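Local atomic coordinates of endoglucanase A (Clostridium acetobutylicum, PDB entry 3IK2), a protein that probably hydrolyses internal beta-1,4-glucosidic bonds of cellulose and related glucans, as a family 44 glycoside hydrolase built on a TIM-like barrel. Residues V5-N10 / F458-N463; S410-T415 / K440-V445; M1-N6 / D420-N425; S468-G473 / I481-D486. One frame throughout, in Å; residues are numbered along the deposited sequence.

Overall arrangement
All four contacts lie in or against the mixed beta-sheet that accompanies the parallel eight-stranded barrel in the same chain. Contacts 1 and 3 start from the N-terminal strand 2-15, share Val5 and Asn6, and join it to its two neighbours, strands 454-461 and 415-421; their centres are about 13 Å apart. Contact 2, nested along the chain inside contact 1, brings a loop onto strand 440-447, on which Ile7, Phe458 and Val460 of contact 1 also pack. Contact 4, the hairpin 468-475/481-484, follows later, its centre about 13 Å from that of contact 2. The N-terminal strand is thus built into a sheet made largely of C-terminal strands, with the barrel in between in sequence.

Contact 1: residues V5-N10 / F458-N463; sequences VNIDTN and FNVSSN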
# COMPACT_ATOMS: atom_id res chain seq x y z
N VAL A 5 -10.71 27.20 -5.90
CA VAL A 5 -11.07 25.79 -5.77
C VAL A 5 -12.54 25.64 -6.06
O VAL A 5 -13.39 26.13 -5.31
CB VAL A 5 -10.81 25.27 -4.35
CG1 VAL A 5 -11.17 23.72 -4.23
CG2 VAL A 5 -9.36 25.58 -3.94
N ASN A 6 -12.82 24.93 -7.14
CA ASN A 6 -14.16 24.65 -7.62
C ASN A 6 -14.59 23.22 -7.29
O ASN A 6 -14.06 22.23 -7.86
CB ASN A 6 -14.23 24.92 -9.12
CG ASN A 6 -13.96 26.38 -9.47
OD1 ASN A 6 -14.31 27.29 -8.72
ND2 ASN A 6 -13.36 26.61 -10.63
N ILE A 7 -15.54 23.12 -6.36
CA ILE A 7 -16.09 21.83 -5.95
C ILE A 7 -17.49 21.63 -6.57
O ILE A 7 -18.32 22.54 -6.57
CB ILE A 7 -16.08 21.67 -4.38
CG1 ILE A 7 -14.65 21.79 -3.85
CG2 ILE A 7 -16.69 20.35 -3.91
CD1 ILE A 7 -14.54 22.17 -2.37
N ASP A 8 -17.74 20.44 -7.10
CA ASP A 8 -19.08 20.06 -7.51
C ASP A 8 -19.45 18.72 -6.90
O ASP A 8 -18.93 17.70 -7.32
CB ASP A 8 -19.16 19.99 -9.04
CG ASP A 8 -20.59 19.71 -9.56
OD1 ASP A 8 -20.82 19.91 -10.77
OD2 ASP A 8 -21.47 19.29 -8.76
N THR A 9 -20.35 18.71 -5.92
CA THR A 9 -20.69 17.46 -5.21
C THR A 9 -21.53 16.48 -6.04
O THR A 9 -21.81 15.37 -5.60
CB THR A 9 -21.37 17.70 -3.84
OG1 THR A 9 -22.63 18.35 -4.04
CG2 THR A 9 -20.48 18.56 -2.93
N ASN A 10 -21.89 16.91 -7.26
CA ASN A 10 -22.71 16.12 -8.18
C ASN A 10 -21.95 15.78 -9.45
O ASN A 10 -22.53 15.27 -10.40
CB ASN A 10 -24.02 16.87 -8.53
CG ASN A 10 -25.14 15.93 -9.09
OD1 ASN A 10 -25.77 16.24 -10.11
ND2 ASN A 10 -25.38 14.81 -8.41
N PHE A 458 -13.05 29.34 -2.40
CA PHE A 458 -13.77 28.11 -2.62
C PHE A 458 -15.11 28.38 -3.23
O PHE A 458 -15.87 29.21 -2.74
CB PHE A 458 -14.01 27.33 -1.30
CG PHE A 458 -12.75 26.79 -0.66
CD1 PHE A 458 -12.30 25.50 -0.96
CD2 PHE A 458 -12.01 27.56 0.25
CE1 PHE A 458 -11.13 24.99 -0.37
CE2 PHE A 458 -10.85 27.08 0.84
CZ PHE A 458 -10.40 25.78 0.52
N ASN A 459 -15.42 27.60 -4.27
CA ASN A 459 -16.74 27.65 -4.89
C ASN A 459 -17.34 26.27 -4.88
O ASN A 459 -16.96 25.42 -5.68
CB ASN A 459 -16.62 28.16 -6.33
CG ASN A 459 -15.72 29.37 -6.45
OD1 ASN A 459 -16.17 30.50 -6.19
ND2 ASN A 459 -14.43 29.15 -6.81
N VAL A 460 -18.30 26.06 -3.98
CA VAL A 460 -18.95 24.76 -3.87
C VAL A 460 -20.26 24.77 -4.65
O VAL A 460 -21.23 25.46 -4.30
CB VAL A 460 -19.18 24.38 -2.40
CG1 VAL A 460 -19.79 23.02 -2.31
CG2 VAL A 460 -17.87 24.44 -1.62
N SER A 461 -20.28 24.01 -5.74
CA SER A 461 -21.52 23.76 -6.48
C SER A 461 -22.21 22.51 -5.90
O SER A 461 -21.70 21.41 -6.01
CB SER A 461 -21.23 23.61 -7.98
OG SER A 461 -22.40 23.27 -8.69
N SER A 462 -23.36 22.72 -5.26
CA SER A 462 -24.08 21.66 -4.55
C SER A 462 -25.53 22.09 -4.31
O SER A 462 -25.82 23.28 -4.23
CB SER A 462 -23.41 21.37 -3.20
OG SER A 462 -24.06 20.29 -2.55
N ASN A 463 -26.42 21.11 -4.21
CA ASN A 463 -27.79 21.36 -3.78
C ASN A 463 -27.91 21.49 -2.24
O ASN A 463 -28.93 21.96 -1.74
CB ASN A 463 -28.73 20.26 -4.29
CG ASN A 463 -29.11 20.43 -5.79
OD1 ASN A 463 -28.78 21.43 -6.43
ND2 ASN A 463 -29.81 19.44 -6.32
O HOH W 1 -24.29 20.46 -8.64
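Ile7, Asn459 and Val5 bury the most surface where strand 5-8 runs parallel to strand 458-461. Asn459 joins the two chains through its backbone: its N donates to Val5 O at 2.7 Å, and its O accepts from Ile7 N at 2.8 Å. Both amides of the Asn6-Asn459 pair leave with CG opposite the carbonyl carbon (chi1 -46° in Asn459, -63° in Asn6), which sets them side by side, their planes 48° apart, and Asn459 ND2 makes a weak, bent bond to Asn6 OD1. Ile7 passes the bonding on, its O receiving Ser461 N at 2.6 Å. That Asn459 bonds the two residues flanking its register partner Asn6 marks a parallel beta pair, the only one in this sheet. On the face carrying Val5, Ile7, Phe458 and Val460 the contact is apolar. Val5 CB comes within 3.7 Å of Phe458 CD1, and Ile7 CD1 reaches the edge of that ring near its plane and lies 4.1 Å from Val460 CG2. Met441 and Ile443 also pack on Ile7. Past the strands, Thr9 OG1 and Ser462 OG share a hydrogen bond of 2.8 Å; at the strand end Asp8 OD2 takes Asn10 N in an Asx turn.

Contact 2: residues S410-T415 / K440-V445; sequences SKYGDT and KMDIIV
The ring of Tyr412 lies against two side chains of strand 440-445, those of Asp442 and Ile444. Tyr412 and Asp442 point in opposing directions and overlap along the CD1-CE1 side of the ring, whose plane is 55° from that of the carboxylate; the aliphatic CB of Asp442 meets the ring, 3.7 Å from Tyr412 CD1. Ile444 crosses the ring at a slant and brings CG1 to 3.5 Å from Tyr412 CE1. Although its CB starts away from the strand, Tyr412 swings its ring back through a chi1 of -161°, which takes CG far from the backbone N. The carboxylate of Asp442 is turned elsewhere: OD1 accepts from His506 NE2 on strand 503-510, and OD2 has a long salt bridge to Lys440 NZ at 3.9 Å. Lys440 extends beyond CG towards the loop, and a water that accepts from both Lys440 NZ and Lys411 N links strand to loop without a direct bond. Tyr402 of helix 393-403 stacks edge-to-face on Tyr412, and Leu401 and Tyr402 also touch Ile444. This is interdomain packing: the loop after helix 393-403, the helix that follows barrel strand 379-384, is laid by Tyr412 on strand 440-447 of the mixed sheet.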
# COMPACT_ATOMS: atom_id res chain seq x y z
N SER A 410 -13.55 11.15 14.17
CA SER A 410 -14.29 11.70 13.03
C SER A 410 -13.44 11.45 11.78
O SER A 410 -12.20 11.57 11.81
CB SER A 410 -14.53 13.21 13.14
OG SER A 410 -15.17 13.59 14.32
N LYS A 411 -14.09 11.10 10.69
CA LYS A 411 -13.35 10.70 9.52
C LYS A 411 -13.74 11.40 8.23
O LYS A 411 -14.79 12.03 8.13
CB LYS A 411 -13.40 9.19 9.35
CG LYS A 411 -14.77 8.59 9.39
CD LYS A 411 -14.63 7.12 9.62
CE LYS A 411 -15.60 6.34 8.75
NZ LYS A 411 -17.01 6.67 9.07
N TYR A 412 -12.85 11.29 7.27
CA TYR A 412 -13.04 11.74 5.90
C TYR A 412 -14.26 11.05 5.26
O TYR A 412 -14.73 10.02 5.76
CB TYR A 412 -11.73 11.46 5.13
CG TYR A 412 -11.61 12.26 3.86
CD1 TYR A 412 -11.57 13.65 3.90
CD2 TYR A 412 -11.59 11.63 2.62
CE1 TYR A 412 -11.49 14.40 2.75
CE2 TYR A 412 -11.50 12.38 1.45
CZ TYR A 412 -11.44 13.76 1.53
OH TYR A 412 -11.36 14.51 0.40
N GLY A 413 -14.79 11.62 4.19
CA GLY A 413 -15.95 11.05 3.48
C GLY A 413 -15.60 9.79 2.69
O GLY A 413 -14.45 9.49 2.49
N ASP A 414 -16.61 9.06 2.25
CA ASP A 414 -16.45 7.81 1.52
C ASP A 414 -16.63 8.00 0.02
O ASP A 414 -16.46 7.07 -0.75
CB ASP A 414 -17.44 6.76 2.05
CG ASP A 414 -18.90 7.21 1.95
OD1 ASP A 414 -19.19 8.29 1.38
OD2 ASP A 414 -19.78 6.49 2.44
N THR A 415 -16.96 9.22 -0.41
CA THR A 415 -17.19 9.49 -1.83
C THR A 415 -16.43 10.72 -2.26
O THR A 415 -16.75 11.81 -1.82
CB THR A 415 -18.69 9.72 -2.13
OG1 THR A 415 -19.48 8.78 -1.40
CG2 THR A 415 -19.00 9.59 -3.63
N LYS A 440 -22.81 16.90 5.77
CA LYS A 440 -21.39 17.30 5.73
C LYS A 440 -20.53 17.03 4.48
O LYS A 440 -20.66 16.02 3.79
CB LYS A 440 -20.67 16.79 6.96
CG LYS A 440 -20.09 15.44 6.83
CD LYS A 440 -19.16 15.30 7.98
CE LYS A 440 -18.95 13.86 8.24
NZ LYS A 440 -17.82 13.75 9.14
N MET A 441 -19.61 17.95 4.24
CA MET A 441 -18.58 17.80 3.24
C MET A 441 -17.21 17.95 3.87
O MET A 441 -17.01 18.80 4.74
CB MET A 441 -18.76 18.83 2.11
CG MET A 441 -17.54 18.84 1.20
SD MET A 441 -17.58 19.90 -0.19
CE MET A 441 -18.35 21.38 0.41
N ASP A 442 -16.27 17.11 3.43
CA ASP A 442 -14.92 17.07 3.98
C ASP A 442 -13.96 17.48 2.90
O ASP A 442 -14.10 17.04 1.76
CB ASP A 442 -14.55 15.68 4.49
CG ASP A 442 -15.25 15.35 5.79
OD1 ASP A 442 -14.77 15.75 6.87
OD2 ASP A 442 -16.29 14.68 5.72
N ILE A 443 -13.04 18.38 3.24
CA ILE A 443 -12.10 18.89 2.25
C ILE A 443 -10.70 18.78 2.84
O ILE A 443 -10.46 19.18 3.97
CB ILE A 443 -12.42 20.35 1.84
CG1 ILE A 443 -13.89 20.49 1.43
CG2 ILE A 443 -11.56 20.77 0.67
CD1 ILE A 443 -14.39 21.94 1.41
N ILE A 444 -9.78 18.21 2.06
CA ILE A 444 -8.35 18.29 2.38
C ILE A 444 -7.72 19.35 1.51
O ILE A 444 -7.86 19.33 0.27
CB ILE A 444 -7.61 16.93 2.16
CG1 ILE A 444 -8.28 15.81 2.95
CG2 ILE A 444 -6.09 17.03 2.54
CD1 ILE A 444 -8.16 15.97 4.47
N VAL A 445 -7.02 20.27 2.16
CA VAL A 445 -6.35 21.36 1.46
C VAL A 445 -4.95 21.50 2.04
O VAL A 445 -4.78 21.61 3.26
CB VAL A 445 -7.15 22.70 1.58
CG1 VAL A 445 -6.48 23.79 0.81
CG2 VAL A 445 -8.53 22.54 1.02
O HOH W 2 -16.74 11.63 10.81

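Contact 3: residues M1-N6 / D420-N425; sequences MDVNVN and DTSDIN
Val3 meets three successive residues of 420-425 with its side chain. Its CB lies 4.2 Å from Ser422 OG; CG1, anti to the backbone N (chi1 168°), extends towards Ser422 OG and Thr421 OG1, its approach to the latter being doubtfully short; CG2, opposite the carbonyl carbon, rests 3.9 Å from Asp423 CB, the two side chains crossing at about a right angle. Thr421 OG1 itself is bonded to Ser427 OG. Ser422 reaches across from the loop that follows strand 415-421: its OG accepts Asn4 N at 3.0 Å, while its backbone N donates to Asn4 O at the same 3.0 Å, so Asn4 is held at both its backbone N and O by one residue. A water also bonds Ser422 OG at 2.7 Å and gives a weak bond to Asp2 O. A second water donates to Asp423 OD2 and, weakly, to Asp2 O; the same carboxylate oxygen is also bonded by Asn426 ND2. Further along, Asn6 and Asp420 form an antiparallel hydrogen-bonded pair, and Val5 with Thr421 a non-hydrogen-bonded one. Strand 415-421 thus runs antiparallel to the N-terminal strand 2-15, which has strand 454-461 on its other side, while Val3, Val5 and Thr421 touch residues of strand 427-433.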
# COMPACT_ATOMS: atom_id res chain seq x y z
N MET A 1 -0.59 34.26 -2.38
CA MET A 1 -1.16 34.08 -3.76
C MET A 1 -2.62 33.67 -3.63
O MET A 1 -3.06 33.29 -2.55
CB MET A 1 -0.35 33.04 -4.56
CG MET A 1 -0.56 31.57 -4.15
SD MET A 1 0.67 30.35 -4.75
CE MET A 1 2.03 30.66 -3.63
N ASP A 2 -3.39 33.80 -4.69
CA ASP A 2 -4.78 33.39 -4.65
C ASP A 2 -4.94 32.16 -5.51
O ASP A 2 -4.38 32.07 -6.61
CB ASP A 2 -5.69 34.50 -5.17
CG ASP A 2 -5.77 35.70 -4.22
OD1 ASP A 2 -5.05 35.77 -3.19
OD2 ASP A 2 -6.58 36.60 -4.52
N VAL A 3 -5.71 31.21 -4.99
CA VAL A 3 -5.96 29.97 -5.69
C VAL A 3 -7.47 29.74 -5.63
O VAL A 3 -8.07 29.85 -4.56
CB VAL A 3 -5.14 28.80 -5.00
CG1 VAL A 3 -5.58 27.42 -5.51
CG2 VAL A 3 -3.62 29.03 -5.17
N ASN A 4 -8.08 29.44 -6.77
CA ASN A 4 -9.51 29.09 -6.81
C ASN A 4 -9.70 27.60 -6.67
O ASN A 4 -8.95 26.82 -7.24
CB ASN A 4 -10.18 29.58 -8.11
CG ASN A 4 -10.01 31.10 -8.31
OD1 ASN A 4 -10.20 31.88 -7.37
ND2 ASN A 4 -9.66 31.51 -9.54
N VAL A 5 -10.71 27.20 -5.90
CA VAL A 5 -11.07 25.79 -5.77
C VAL A 5 -12.54 25.64 -6.06
O VAL A 5 -13.39 26.13 -5.31
CB VAL A 5 -10.81 25.27 -4.35
CG1 VAL A 5 -11.17 23.72 -4.23
CG2 VAL A 5 -9.36 25.58 -3.94
N ASN A 6 -12.82 24.93 -7.14
CA ASN A 6 -14.16 24.65 -7.62
C ASN A 6 -14.59 23.22 -7.29
O ASN A 6 -14.06 22.23 -7.86
CB ASN A 6 -14.23 24.92 -9.12
CG ASN A 6 -13.96 26.38 -9.47
OD1 ASN A 6 -14.31 27.29 -8.72
ND2 ASN A 6 -13.36 26.61 -10.63
N ASP A 420 -11.40 20.86 -8.06
CA ASP A 420 -10.34 21.33 -8.95
C ASP A 420 -9.72 22.59 -8.41
O ASP A 420 -10.41 23.60 -8.24
CB ASP A 420 -10.85 21.59 -10.37
CG ASP A 420 -11.41 20.34 -11.05
OD1 ASP A 420 -10.88 19.23 -10.80
OD2 ASP A 420 -12.36 20.46 -11.85
N THR A 421 -8.41 22.52 -8.17
CA THR A 421 -7.64 23.68 -7.79
C THR A 421 -7.04 24.32 -9.05
O THR A 421 -6.72 23.61 -10.01
CB THR A 421 -6.55 23.31 -6.75
OG1 THR A 421 -5.93 24.49 -6.25
CG2 THR A 421 -5.49 22.39 -7.33
N SER A 422 -6.90 25.64 -9.04
CA SER A 422 -6.27 26.37 -10.14
C SER A 422 -4.75 26.33 -10.05
O SER A 422 -4.06 26.79 -10.96
CB SER A 422 -6.77 27.82 -10.17
OG SER A 422 -6.36 28.51 -9.00
N ASP A 423 -4.22 25.78 -8.95
CA ASP A 423 -2.78 25.62 -8.82
C ASP A 423 -2.34 24.26 -8.23
O ASP A 423 -2.25 24.10 -7.01
CB ASP A 423 -2.16 26.80 -8.03
CG ASP A 423 -0.66 26.87 -8.22
OD1 ASP A 423 -0.05 25.87 -8.68
OD2 ASP A 423 -0.06 27.93 -7.88
N ILE A 424 -2.04 23.32 -9.12
CA ILE A 424 -1.58 21.99 -8.72
C ILE A 424 -0.12 21.94 -8.26
O ILE A 424 0.28 20.97 -7.63
CB ILE A 424 -1.87 20.89 -9.79
CG1 ILE A 424 -1.09 21.14 -11.08
CG2 ILE A 424 -3.40 20.81 -10.09
CD1 ILE A 424 -1.56 20.21 -12.27
N ASN A 425 0.66 22.97 -8.59
CA ASN A 425 2.02 23.03 -8.11
C ASN A 425 2.07 23.42 -6.63
O ASN A 425 2.79 22.82 -5.83
CB ASN A 425 2.89 23.98 -8.98
CG ASN A 425 4.39 23.84 -8.68
OD1 ASN A 425 5.11 24.83 -8.52
ND2 ASN A 425 4.85 22.61 -8.63
O HOH W 3 -4.26 30.16 -9.35
O HOH W 4 -1.96 30.28 -8.07

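Contact 4: residues S468-G473 / I481-D486; sequences SGQVWG and ITKRDD
A chi1 of -171° sends Lys483 CG away from the backbone N, and with a chain extended as far as CE the lysine runs over Trp472, whose own CG lies opposite the carbonyl carbon (chi1 -68°). Lys483 CG sits over one face of the indole, 4.1 Å from the centroid of the five-membered ring, a CH-pi contact offset toward the rim. Farther out, Lys483 CE lies 3.7 Å from Trp472 CZ2. The chain then bends at its last torsion and Lys483 NZ donates to Gln470 OE1 at 2.9 Å, while also forming a salt bridge with Asp486 OD1 at 3.3 Å, in which the hydrogen bond is weak. The ammonium thus has an amide and a carboxylate as partners, and a water joins it to Val471 N as well. Ile481 CG2 packs against Trp472 CB, 3.7 Å away. Backbone bonds tie the strands: Arg484 N donates to Val471 O, and Gly473 and Thr482 exchange two bonds as an antiparallel hydrogen-bonded pair. Arg484, bent at chi2 and chi3, turns back toward Gly473, NH2 making a weak bond to Gly473 O, and NH1 forms a salt bridge with Asp475. The two strands form a beta hairpin in which 481-484 is one of the two edge strands of the mixed sheet; 468-475 is bordered on its other side by strand 503-510, and Tyr405 stacks edge-to-face on Trp472.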
# COMPACT_ATOMS: atom_id res chain seq x y z
N SER A 468 -21.63 26.48 7.87
CA SER A 468 -20.49 26.59 8.77
C SER A 468 -19.34 25.67 8.36
O SER A 468 -19.56 24.61 7.80
CB SER A 468 -20.89 26.33 10.23
OG SER A 468 -21.37 25.01 10.38
N GLY A 469 -18.12 26.09 8.66
CA GLY A 469 -16.93 25.30 8.39
C GLY A 469 -16.00 25.28 9.60
O GLY A 469 -15.68 26.34 10.16
N GLN A 470 -15.58 24.08 9.98
CA GLN A 470 -14.52 23.91 11.00
C GLN A 470 -13.25 23.37 10.35
O GLN A 470 -13.30 22.68 9.33
CB GLN A 470 -14.99 22.96 12.10
CG GLN A 470 -16.08 23.53 12.98
CD GLN A 470 -16.47 22.58 14.10
OE1 GLN A 470 -16.18 22.84 15.25
NE2 GLN A 470 -17.10 21.46 13.76
N VAL A 471 -12.11 23.67 10.96
CA VAL A 471 -10.83 23.42 10.32
C VAL A 471 -9.81 22.84 11.30
O VAL A 471 -9.66 23.37 12.38
CB VAL A 471 -10.25 24.72 9.67
CG1 VAL A 471 -8.93 24.41 8.96
CG2 VAL A 471 -11.28 25.37 8.69
N TRP A 472 -9.14 21.75 10.90
CA TRP A 472 -8.07 21.12 11.69
C TRP A 472 -6.82 20.95 10.84
O TRP A 472 -6.92 20.65 9.67
CB TRP A 472 -8.48 19.75 12.22
CG TRP A 472 -9.56 19.76 13.27
CD1 TRP A 472 -9.42 19.64 14.63
CD2 TRP A 472 -10.96 19.85 13.02
NE1 TRP A 472 -10.65 19.67 15.24
CE2 TRP A 472 -11.61 19.80 14.27
CE3 TRP A 472 -11.73 19.98 11.85
CZ2 TRP A 472 -13.00 19.88 14.39
CZ3 TRP A 472 -13.11 20.05 11.97
CH2 TRP A 472 -13.73 20.00 13.22
N GLY A 473 -5.64 21.08 11.42
CA GLY A 473 -4.43 21.00 10.61
C GLY A 473 -3.12 20.87 11.32
O GLY A 473 -3.02 21.00 12.52
N ILE A 481 -2.18 17.71 15.35
CA ILE A 481 -3.27 18.33 14.63
C ILE A 481 -4.01 19.24 15.60
O ILE A 481 -4.51 18.79 16.62
CB ILE A 481 -4.21 17.29 14.02
CG1 ILE A 481 -3.49 16.53 12.88
CG2 ILE A 481 -5.47 17.94 13.51
CD1 ILE A 481 -4.21 15.26 12.50
N THR A 482 -4.06 20.53 15.27
CA THR A 482 -4.75 21.51 16.10
C THR A 482 -6.01 21.99 15.39
O THR A 482 -6.02 22.14 14.18
CB THR A 482 -3.84 22.70 16.45
OG1 THR A 482 -3.42 23.36 15.23
CG2 THR A 482 -2.61 22.23 17.23
N LYS A 483 -7.07 22.23 16.15
CA LYS A 483 -8.24 22.90 15.63
C LYS A 483 -7.87 24.33 15.32
O LYS A 483 -7.36 25.06 16.18
CB LYS A 483 -9.40 22.85 16.62
CG LYS A 483 -10.74 23.34 16.03
CD LYS A 483 -11.87 23.15 17.01
CE LYS A 483 -13.22 23.04 16.29
NZ LYS A 483 -13.87 24.35 16.06
N ARG A 484 -8.11 24.72 14.07
CA ARG A 484 -7.80 26.07 13.63
C ARG A 484 -9.07 26.92 13.64
O ARG A 484 -10.15 26.46 13.98
CB ARG A 484 -7.09 26.05 12.27
CG ARG A 484 -6.28 24.76 12.09
CD ARG A 484 -4.95 24.89 11.38
NE ARG A 484 -3.90 24.10 12.03
CZ ARG A 484 -2.59 24.34 11.93
NH1 ARG A 484 -2.14 25.34 11.18
NH2 ARG A 484 -1.73 23.58 12.59
N ASP A 485 -8.94 28.18 13.29
CA ASP A 485 -10.07 29.08 13.26
C ASP A 485 -11.17 28.60 12.30
O ASP A 485 -10.88 28.10 11.19
CB ASP A 485 -9.58 30.46 12.86
CG ASP A 485 -10.39 31.58 13.48
OD1 ASP A 485 -10.89 31.45 14.64
OD2 ASP A 485 -10.51 32.61 12.78
N ASP A 486 -12.43 28.75 12.72
CA ASP A 486 -13.55 28.37 11.85
C ASP A 486 -13.51 29.17 10.58
O ASP A 486 -12.97 30.29 10.55
CB ASP A 486 -14.89 28.61 12.52
CG ASP A 486 -15.14 27.67 13.68
OD1 ASP A 486 -14.27 26.86 14.03
OD2 ASP A 486 -16.23 27.76 14.26
O HOH W 5 -12.38 25.15 13.52